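Local coordinates for Efb homologous protein (PDB 2NOJ) that probably binds complement C3 and hinders its activation, in the manner of the related staphylococcal protein Efb, at residues B[27-32]-B[50-55]; B[34-39]-B[68-73]. The protein carries 1 engineered substitution. One frame throughout, in Å; residues are numbered along the deposited sequence.

Contact 1. Residues B[27-32]-B[50-55]; sequences VDAQKA and RAVNLI
Asp28 O accepts the backbone N-H of Ala32 at 2.8 Å, a routine i to i+4 helical bond, and this turn of helix 24-39 is the one against which Ala51 settles. No hydrogen bond passes between 27-32 and 50-55; the evidence for the contact is entirely one of methyl groups and close backbones. The two short helical pieces run nearly antiparallel, at 162° between their N-to-C directions, and their axes approach to 8.2 Å. Alanine at both facing positions explains that closeness: the CA atoms of Ala29 and Ala51 lie 4.5 Å apart, with nothing longer than a methyl on either residue to hold the backbones off. Ala51 CB is the methyl at the middle of the contact. It comes over the backbone at Ala29 CA and at the same time meets Ala32 CB at 3.6 Å, so that it bridges Ala29 and Ala32, about one turn apart on helix 24-39. Ala29 CB answers from the other helix, lying 4.0 Å from Ala51 CB and reaching Val52 CG2 at 4.3 Å. Further along, the CB of Ile55 is not aimed at 27-32, but its CG1 arm, beside the backbone N (chi1 -55°) and then extended, swings CD1 in to 3.8 Å from Ala29 CB. That methyl extends the apolar contact beyond the alanine pair. Val52 and Ile55 also touch helix 61-76 through Gln67 and Lys63, while Asn53 is hydrogen-bonded through both amide ends to the backbone of another protein's chain. One flank of helix 42-54 thus packs inward as another meets the partner. Small residues facing small residues across an antiparallel pair of consecutive helices, with axes this near, make a close helix-helix packing within this three-helix bundle.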
ATOM      1  N   VAL B  27      26.354  -3.844  -3.355  1.00 54.36           N
ATOM      2  CA  VAL B  27      27.089  -2.689  -3.858  1.00 52.50           C
ATOM      3  C   VAL B  27      26.122  -1.536  -4.095  1.00 47.33           C
ATOM      4  O   VAL B  27      26.383  -0.405  -3.719  1.00 48.36           O
ATOM      5  CB  VAL B  27      27.825  -3.033  -5.182  1.00 55.50           C
ATOM      6  CG1 VAL B  27      28.501  -1.794  -5.755  1.00 55.40           C
ATOM      7  CG2 VAL B  27      28.840  -4.143  -4.926  1.00 56.75           C
ATOM      8  N   ASP B  28      25.001  -1.846  -4.730  1.00 45.93           N
ATOM      9  CA  ASP B  28      23.966  -0.866  -5.019  1.00 40.86           C
ATOM     10  C   ASP B  28      23.580  -0.236  -3.685  1.00 35.82           C
ATOM     11  O   ASP B  28      23.650   0.978  -3.503  1.00 33.36           O
ATOM     12  CB  ASP B  28      22.759  -1.580  -5.645  1.00 43.43           C
ATOM     13  CG  ASP B  28      21.722  -0.617  -6.222  1.00 46.68           C
ATOM     14  OD1 ASP B  28      20.711  -1.103  -6.783  1.00 47.06           O
ATOM     15  OD2 ASP B  28      21.907   0.621  -6.124  1.00 49.85           O
ATOM     16  N   ALA B  29      23.182  -1.087  -2.743  1.00 34.94           N
ATOM     17  CA  ALA B  29      22.785  -0.636  -1.413  1.00 31.07           C
ATOM     18  C   ALA B  29      23.891   0.222  -0.816  1.00 31.02           C
ATOM     19  O   ALA B  29      23.617   1.207  -0.105  1.00 28.80           O
ATOM     20  CB  ALA B  29      22.510  -1.828  -0.526  1.00 27.45           C
ATOM     21  N   GLN B  30      25.140  -0.166  -1.111  1.00 32.50           N
ATOM     22  CA  GLN B  30      26.332   0.549  -0.648  1.00 32.20           C
ATOM     23  C   GLN B  30      26.415   1.928  -1.298  1.00 29.92           C
ATOM     24  O   GLN B  30      26.570   2.945  -0.613  1.00 29.39           O
ATOM     25  CB  GLN B  30      27.590  -0.251  -0.978  1.00 34.79           C
ATOM     26  CG  GLN B  30      27.813  -1.423  -0.053  1.00 39.99           C
ATOM     27  CD  GLN B  30      28.823  -2.424  -0.595  1.00 42.33           C
ATOM     28  OE1 GLN B  30      29.450  -3.171   0.169  1.00 43.89           O
ATOM     29  NE2 GLN B  30      28.974  -2.456  -1.913  1.00 42.80           N
ATOM     30  N   LYS B  31      26.303   1.963  -2.618  1.00 28.58           N
ATOM     31  CA  LYS B  31      26.361   3.230  -3.318  1.00 29.86           C
ATOM     32  C   LYS B  31      25.210   4.157  -2.849  1.00 28.11           C
ATOM     33  O   LYS B  31      25.344   5.395  -2.796  1.00 29.95           O
ATOM     34  CB  LYS B  31      26.294   2.988  -4.826  1.00 31.62           C
ATOM     35  N   ALA B  32      24.086   3.551  -2.485  1.00 24.82           N
ATOM     36  CA  ALA B  32      22.945   4.307  -2.015  1.00 21.19           C
ATOM     37  C   ALA B  32      23.161   4.860  -0.608  1.00 19.47           C
ATOM     38  O   ALA B  32      22.828   6.007  -0.342  1.00 17.35           O
ATOM     39  CB  ALA B  32      21.694   3.432  -2.057  1.00 17.95           C
ATOM     40  N   ARG B  50      15.525   1.711   0.713  1.00 23.52           N
ATOM     41  CA  ARG B  50      14.970   0.760  -0.240  1.00 25.97           C
ATOM     42  C   ARG B  50      16.093  -0.111  -0.772  1.00 25.48           C
ATOM     43  O   ARG B  50      15.934  -1.319  -0.913  1.00 27.24           O
ATOM     44  CB  ARG B  50      14.281   1.499  -1.391  1.00 30.10           C
ATOM     45  CG  ARG B  50      13.398   0.627  -2.297  1.00 39.74           C
ATOM     46  CD  ARG B  50      12.638   1.493  -3.310  1.00 48.89           C
ATOM     47  NE  ARG B  50      11.369   0.899  -3.732  1.00 60.54           N
ATOM     48  CZ  ARG B  50      11.189   0.206  -4.856  1.00 67.92           C
ATOM     49  NH1 ARG B  50      12.201   0.008  -5.697  1.00 72.00           N
ATOM     50  NH2 ARG B  50       9.988  -0.288  -5.143  1.00 73.11           N
ATOM     51  N   ALA B  51      17.238   0.486  -1.066  1.00 24.08           N
ATOM     52  CA  ALA B  51      18.349  -0.310  -1.571  1.00 25.46           C
ATOM     53  C   ALA B  51      18.633  -1.450  -0.582  1.00 22.33           C
ATOM     54  O   ALA B  51      18.652  -2.623  -0.954  1.00 21.83           O
ATOM     55  CB  ALA B  51      19.578   0.563  -1.757  1.00 23.27           C
ATOM     56  N   VAL B  52      18.848  -1.090   0.680  1.00 20.45           N
ATOM     57  CA  VAL B  52      19.125  -2.064   1.741  1.00 17.58           C
ATOM     58  C   VAL B  52      17.996  -3.103   1.859  1.00 18.63           C
ATOM     59  O   VAL B  52      18.252  -4.301   1.974  1.00 17.76           O
ATOM     60  CB  VAL B  52      19.286  -1.342   3.085  1.00 16.10           C
ATOM     61  CG1 VAL B  52      19.248  -2.340   4.222  1.00  9.54           C
ATOM     62  CG2 VAL B  52      20.566  -0.512   3.075  1.00 12.07           C
ATOM     63  N   ASN B  53      16.744  -2.640   1.838  1.00 16.19           N
ATOM     64  CA  ASN B  53      15.611  -3.553   1.911  1.00 15.68           C
ATOM     65  C   ASN B  53      15.587  -4.517   0.748  1.00 19.40           C
ATOM     66  O   ASN B  53      15.206  -5.676   0.922  1.00 20.10           O
ATOM     67  CB  ASN B  53      14.291  -2.797   1.980  1.00 12.77           C
ATOM     68  CG  ASN B  53      14.037  -2.218   3.367  1.00 15.14           C
ATOM     69  OD1 ASN B  53      14.511  -2.771   4.373  1.00 14.02           O
ATOM     70  ND2 ASN B  53      13.290  -1.106   3.435  1.00 12.03           N
ATOM     71  N   LEU B  54      16.001  -4.059  -0.432  1.00 24.37           N
ATOM     72  CA  LEU B  54      16.026  -4.922  -1.622  1.00 30.94           C
ATOM     73  C   LEU B  54      16.955  -6.142  -1.450  1.00 29.72           C
ATOM     74  O   LEU B  54      16.745  -7.173  -2.074  1.00 32.41           O
ATOM     75  CB  LEU B  54      16.441  -4.127  -2.867  1.00 34.00           C
ATOM     76  CG  LEU B  54      15.550  -2.941  -3.238  1.00 39.65           C
ATOM     77  CD1 LEU B  54      16.109  -2.237  -4.488  1.00 43.90           C
ATOM     78  CD2 LEU B  54      14.113  -3.431  -3.477  1.00 40.15           C
ATOM     79  N   ILE B  55      17.987  -6.026  -0.622  1.00 28.68           N
ATOM     80  CA  ILE B  55      18.871  -7.167  -0.383  1.00 33.26           C
ATOM     81  C   ILE B  55      17.992  -8.216   0.288  1.00 30.74           C
ATOM     82  O   ILE B  55      17.657  -8.101   1.457  1.00 28.45           O
ATOM     83  CB  ILE B  55      20.046  -6.823   0.584  1.00 31.11           C
ATOM     84  CG1 ILE B  55      20.815  -5.615   0.073  1.00 32.78           C
ATOM     85  CG2 ILE B  55      21.006  -8.002   0.689  1.00 31.11           C
ATOM     86  CD1 ILE B  55      22.111  -5.399   0.774  1.00 38.81           C
TER

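Contact 2. Residues B[34-39]-B[68-73]; sequences ELFKRT and RQIDLV. Engineered in segment 34-39: Glu34 (natural residue Asn).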
ATOM      1  N   GLU B  34      26.113   5.359   0.925  1.00 30.49           N
ATOM      2  CA  GLU B  34      27.218   6.331   0.947  1.00 34.81           C
ATOM      3  C   GLU B  34      26.728   7.742   0.568  1.00 34.16           C
ATOM      4  O   GLU B  34      27.055   8.713   1.246  1.00 33.60           O
ATOM      5  CB  GLU B  34      28.343   5.887   0.002  1.00 34.30           C
ATOM      6  N   LEU B  35      25.935   7.837  -0.502  1.00 32.10           N
ATOM      7  CA  LEU B  35      25.415   9.115  -0.965  1.00 32.74           C
ATOM      8  C   LEU B  35      24.511   9.741   0.099  1.00 32.12           C
ATOM      9  O   LEU B  35      24.447  10.978   0.232  1.00 30.14           O
ATOM     10  CB  LEU B  35      24.632   8.928  -2.258  1.00 32.82           C
ATOM     11  N   PHE B  36      23.803   8.888   0.838  1.00 27.52           N
ATOM     12  CA  PHE B  36      22.908   9.363   1.887  1.00 22.89           C
ATOM     13  C   PHE B  36      23.690   9.951   3.064  1.00 24.64           C
ATOM     14  O   PHE B  36      23.294  10.966   3.643  1.00 21.63           O
ATOM     15  CB  PHE B  36      22.013   8.222   2.373  1.00 17.85           C
ATOM     16  CG  PHE B  36      21.154   8.582   3.546  1.00 13.38           C
ATOM     17  CD1 PHE B  36      20.536   9.836   3.623  1.00 11.45           C
ATOM     18  CD2 PHE B  36      20.916   7.666   4.558  1.00 13.67           C
ATOM     19  CE1 PHE B  36      19.689  10.168   4.676  1.00  7.82           C
ATOM     20  CE2 PHE B  36      20.065   7.989   5.625  1.00 11.89           C
ATOM     21  CZ  PHE B  36      19.451   9.255   5.674  1.00 10.66           C
ATOM     22  N   LYS B  37      24.801   9.304   3.412  1.00 26.75           N
ATOM     23  CA  LYS B  37      25.627   9.774   4.511  1.00 32.34           C
ATOM     24  C   LYS B  37      26.154  11.167   4.211  1.00 36.09           C
ATOM     25  O   LYS B  37      26.204  12.025   5.084  1.00 34.29           O
ATOM     26  CB  LYS B  37      26.795   8.821   4.755  1.00 31.43           C
ATOM     27  CG  LYS B  37      26.395   7.449   5.287  1.00 33.12           C
ATOM     28  CD  LYS B  37      27.120   7.112   6.589  1.00 34.07           C
ATOM     29  CE  LYS B  37      28.613   6.923   6.399  1.00 36.33           C
ATOM     30  NZ  LYS B  37      29.284   6.692   7.714  1.00 41.46           N
ATOM     31  N   ARG B  38      26.532  11.393   2.963  1.00 38.46           N
ATOM     32  CA  ARG B  38      27.058  12.682   2.569  1.00 42.56           C
ATOM     33  C   ARG B  38      25.950  13.731   2.353  1.00 44.70           C
ATOM     34  O   ARG B  38      25.979  14.808   2.944  1.00 48.41           O
ATOM     35  CB  ARG B  38      27.896  12.512   1.306  1.00 43.00           C
ATOM     36  N   THR B  39      24.969  13.395   1.519  1.00 47.13           N
ATOM     37  CA  THR B  39      23.855  14.282   1.168  1.00 44.83           C
ATOM     38  C   THR B  39      22.876  14.630   2.295  1.00 41.06           C
ATOM     39  O   THR B  39      22.468  15.781   2.445  1.00 40.35           O
ATOM     40  CB  THR B  39      23.046  13.670   0.018  1.00 46.77           C
ATOM     41  OG1 THR B  39      23.944  13.170  -0.983  1.00 50.07           O
ATOM     42  CG2 THR B  39      22.133  14.703  -0.596  1.00 48.11           C
ATOM     43  N   ARG B  68      22.755  -0.001   9.682  1.00 27.80           N
ATOM     44  CA  ARG B  68      23.220   0.757  10.836  1.00 28.10           C
ATOM     45  C   ARG B  68      23.583   2.189  10.438  1.00 27.53           C
ATOM     46  O   ARG B  68      23.202   3.154  11.109  1.00 26.00           O
ATOM     47  CB  ARG B  68      24.424   0.045  11.462  1.00 30.38           C
ATOM     48  CG  ARG B  68      24.711   0.426  12.894  1.00 33.23           C
ATOM     49  CD  ARG B  68      26.203   0.541  13.156  1.00 38.79           C
ATOM     50  NE  ARG B  68      26.453   0.922  14.548  1.00 43.32           N
ATOM     51  CZ  ARG B  68      27.623   1.328  15.030  1.00 44.47           C
ATOM     52  NH1 ARG B  68      28.701   1.423  14.251  1.00 44.19           N
ATOM     53  NH2 ARG B  68      27.706   1.642  16.310  1.00 47.95           N
ATOM     54  N   GLN B  69      24.311   2.334   9.340  1.00 27.80           N
ATOM     55  CA  GLN B  69      24.685   3.659   8.894  1.00 27.56           C
ATOM     56  C   GLN B  69      23.421   4.502   8.642  1.00 27.75           C
ATOM     57  O   GLN B  69      23.386   5.700   8.957  1.00 28.63           O
ATOM     58  CB  GLN B  69      25.567   3.545   7.651  1.00 31.46           C
ATOM     59  CG  GLN B  69      26.880   2.803   7.907  1.00 39.82           C
ATOM     60  CD  GLN B  69      27.726   3.459   8.971  1.00 44.62           C
ATOM     61  OE1 GLN B  69      27.349   4.500   9.546  1.00 49.20           O
ATOM     62  NE2 GLN B  69      28.882   2.857   9.246  1.00 48.74           N
ATOM     63  N   ILE B  70      22.378   3.862   8.112  1.00 25.40           N
ATOM     64  CA  ILE B  70      21.105   4.520   7.831  1.00 23.42           C
ATOM     65  C   ILE B  70      20.571   5.096   9.137  1.00 24.63           C
ATOM     66  O   ILE B  70      20.366   6.302   9.280  1.00 25.39           O
ATOM     67  CB  ILE B  70      20.037   3.509   7.333  1.00 23.34           C
ATOM     68  CG1 ILE B  70      20.440   2.891   5.998  1.00 24.42           C
ATOM     69  CG2 ILE B  70      18.680   4.177   7.250  1.00 22.03           C
ATOM     70  CD1 ILE B  70      20.359   3.816   4.835  1.00 26.53           C
ATOM     71  N   ASP B  71      20.341   4.201  10.083  1.00 25.50           N
ATOM     72  CA  ASP B  71      19.805   4.565  11.384  1.00 28.34           C
ATOM     73  C   ASP B  71      20.615   5.648  12.090  1.00 26.87           C
ATOM     74  O   ASP B  71      20.047   6.470  12.798  1.00 26.67           O
ATOM     75  CB  ASP B  71      19.719   3.313  12.285  1.00 29.65           C
ATOM     76  CG  ASP B  71      18.626   2.314  11.833  1.00 34.88           C
ATOM     77  OD1 ASP B  71      18.400   2.149  10.610  1.00 34.93           O
ATOM     78  OD2 ASP B  71      17.994   1.674  12.707  1.00 38.20           O
ATOM     79  N   LEU B  72      21.935   5.647  11.903  1.00 27.65           N
ATOM     80  CA  LEU B  72      22.792   6.628  12.565  1.00 29.57           C
ATOM     81  C   LEU B  72      22.636   8.034  12.025  1.00 28.98           C
ATOM     82  O   LEU B  72      22.835   9.018  12.746  1.00 29.38           O
ATOM     83  CB  LEU B  72      24.266   6.216  12.476  1.00 30.28           C
ATOM     84  CG  LEU B  72      24.681   5.114  13.458  1.00 32.25           C
ATOM     85  CD1 LEU B  72      26.160   4.795  13.292  1.00 31.99           C
ATOM     86  CD2 LEU B  72      24.389   5.579  14.875  1.00 32.40           C
ATOM     87  N   VAL B  73      22.282   8.138  10.753  1.00 29.23           N
ATOM     88  CA  VAL B  73      22.109   9.454  10.170  1.00 27.47           C
ATOM     89  C   VAL B  73      20.749   9.978  10.598  1.00 30.06           C
ATOM     90  O   VAL B  73      20.605  11.152  10.929  1.00 31.09           O
ATOM     91  CB  VAL B  73      22.191   9.417   8.619  1.00 26.14           C
ATOM     92  CG1 VAL B  73      22.209  10.845   8.074  1.00 22.29           C
ATOM     93  CG2 VAL B  73      23.440   8.636   8.163  1.00 21.45           C
TER
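Lys37 reaches across to segment 68-73 of helix 61-76 along the rim of the contact, and its chain can be traced from CB outward. CG stands anti to the carbonyl carbon (chi1 -68°), and bends at the next two torsions turn the chain toward Gln69. CD lies 4.0 Å from Gln69 CB and 4.3 Å from Val73 CG2, an aliphatic passage between the two residues. CE then passes near Gln69 OE1, and NZ ends 3.5 Å from that same oxygen. This is a weak hydrogen bond, and the two side chains meet at a slant. Deeper in, Phe36 takes over. With CG anti to the backbone N (chi1 174°), its ring is carried toward the other helix. CD2 meets Ile70 CD1 at 3.9 Å, a contact made although the CB bond of Ile70 is directed away from 34-39; two successive bends in its CG1 arm bring the terminal methyl back. CE2 lies 3.9 Å from Val73 CB, and CZ lies 4.0 Å from Val73 CG1, which stands over one face of the ring. Phe36 and Ile70 are crosswise to each other, whereas the Phe36 and Val73 side chains lie alongside, pointing contrary ways. Such bulk spaces the axes at 10.0 Å, nearly parallel at 16°. Helix 42-54 packs on the same side chains: Thr44 and the ring of His45 meet Phe36, and Ala48 and Gln49 touch Ile70. Leu79, near the C-terminus, also packs on Phe36. The inner part of the contact therefore depends on apolar fit among ring, Ile70 and Val73, and the aliphatic lengths of Lys37 and Gln69 add substantial surface; their weak ammonium-to-amide-oxygen bond probably contributes little beside that packing.

Contact 1 and contact 2 both draw on helix 24-39, using adjoining pieces of it to meet different partners: 27-32 holds helix 42-54, antiparallel, and 34-39 holds helix 61-76, nearly parallel. Their centres are 12 Å apart, on opposite sides of the chain's centre, and each is a buried contact. The chemistry differs. Contact 1 is an alanine seam with its axes drawn close and no bond across it; contact 2 sets larger apolar groups and an aromatic ring between more widely spaced helices and carries a weak polar link at its exposed margin. Together they join the first helix to both of the others.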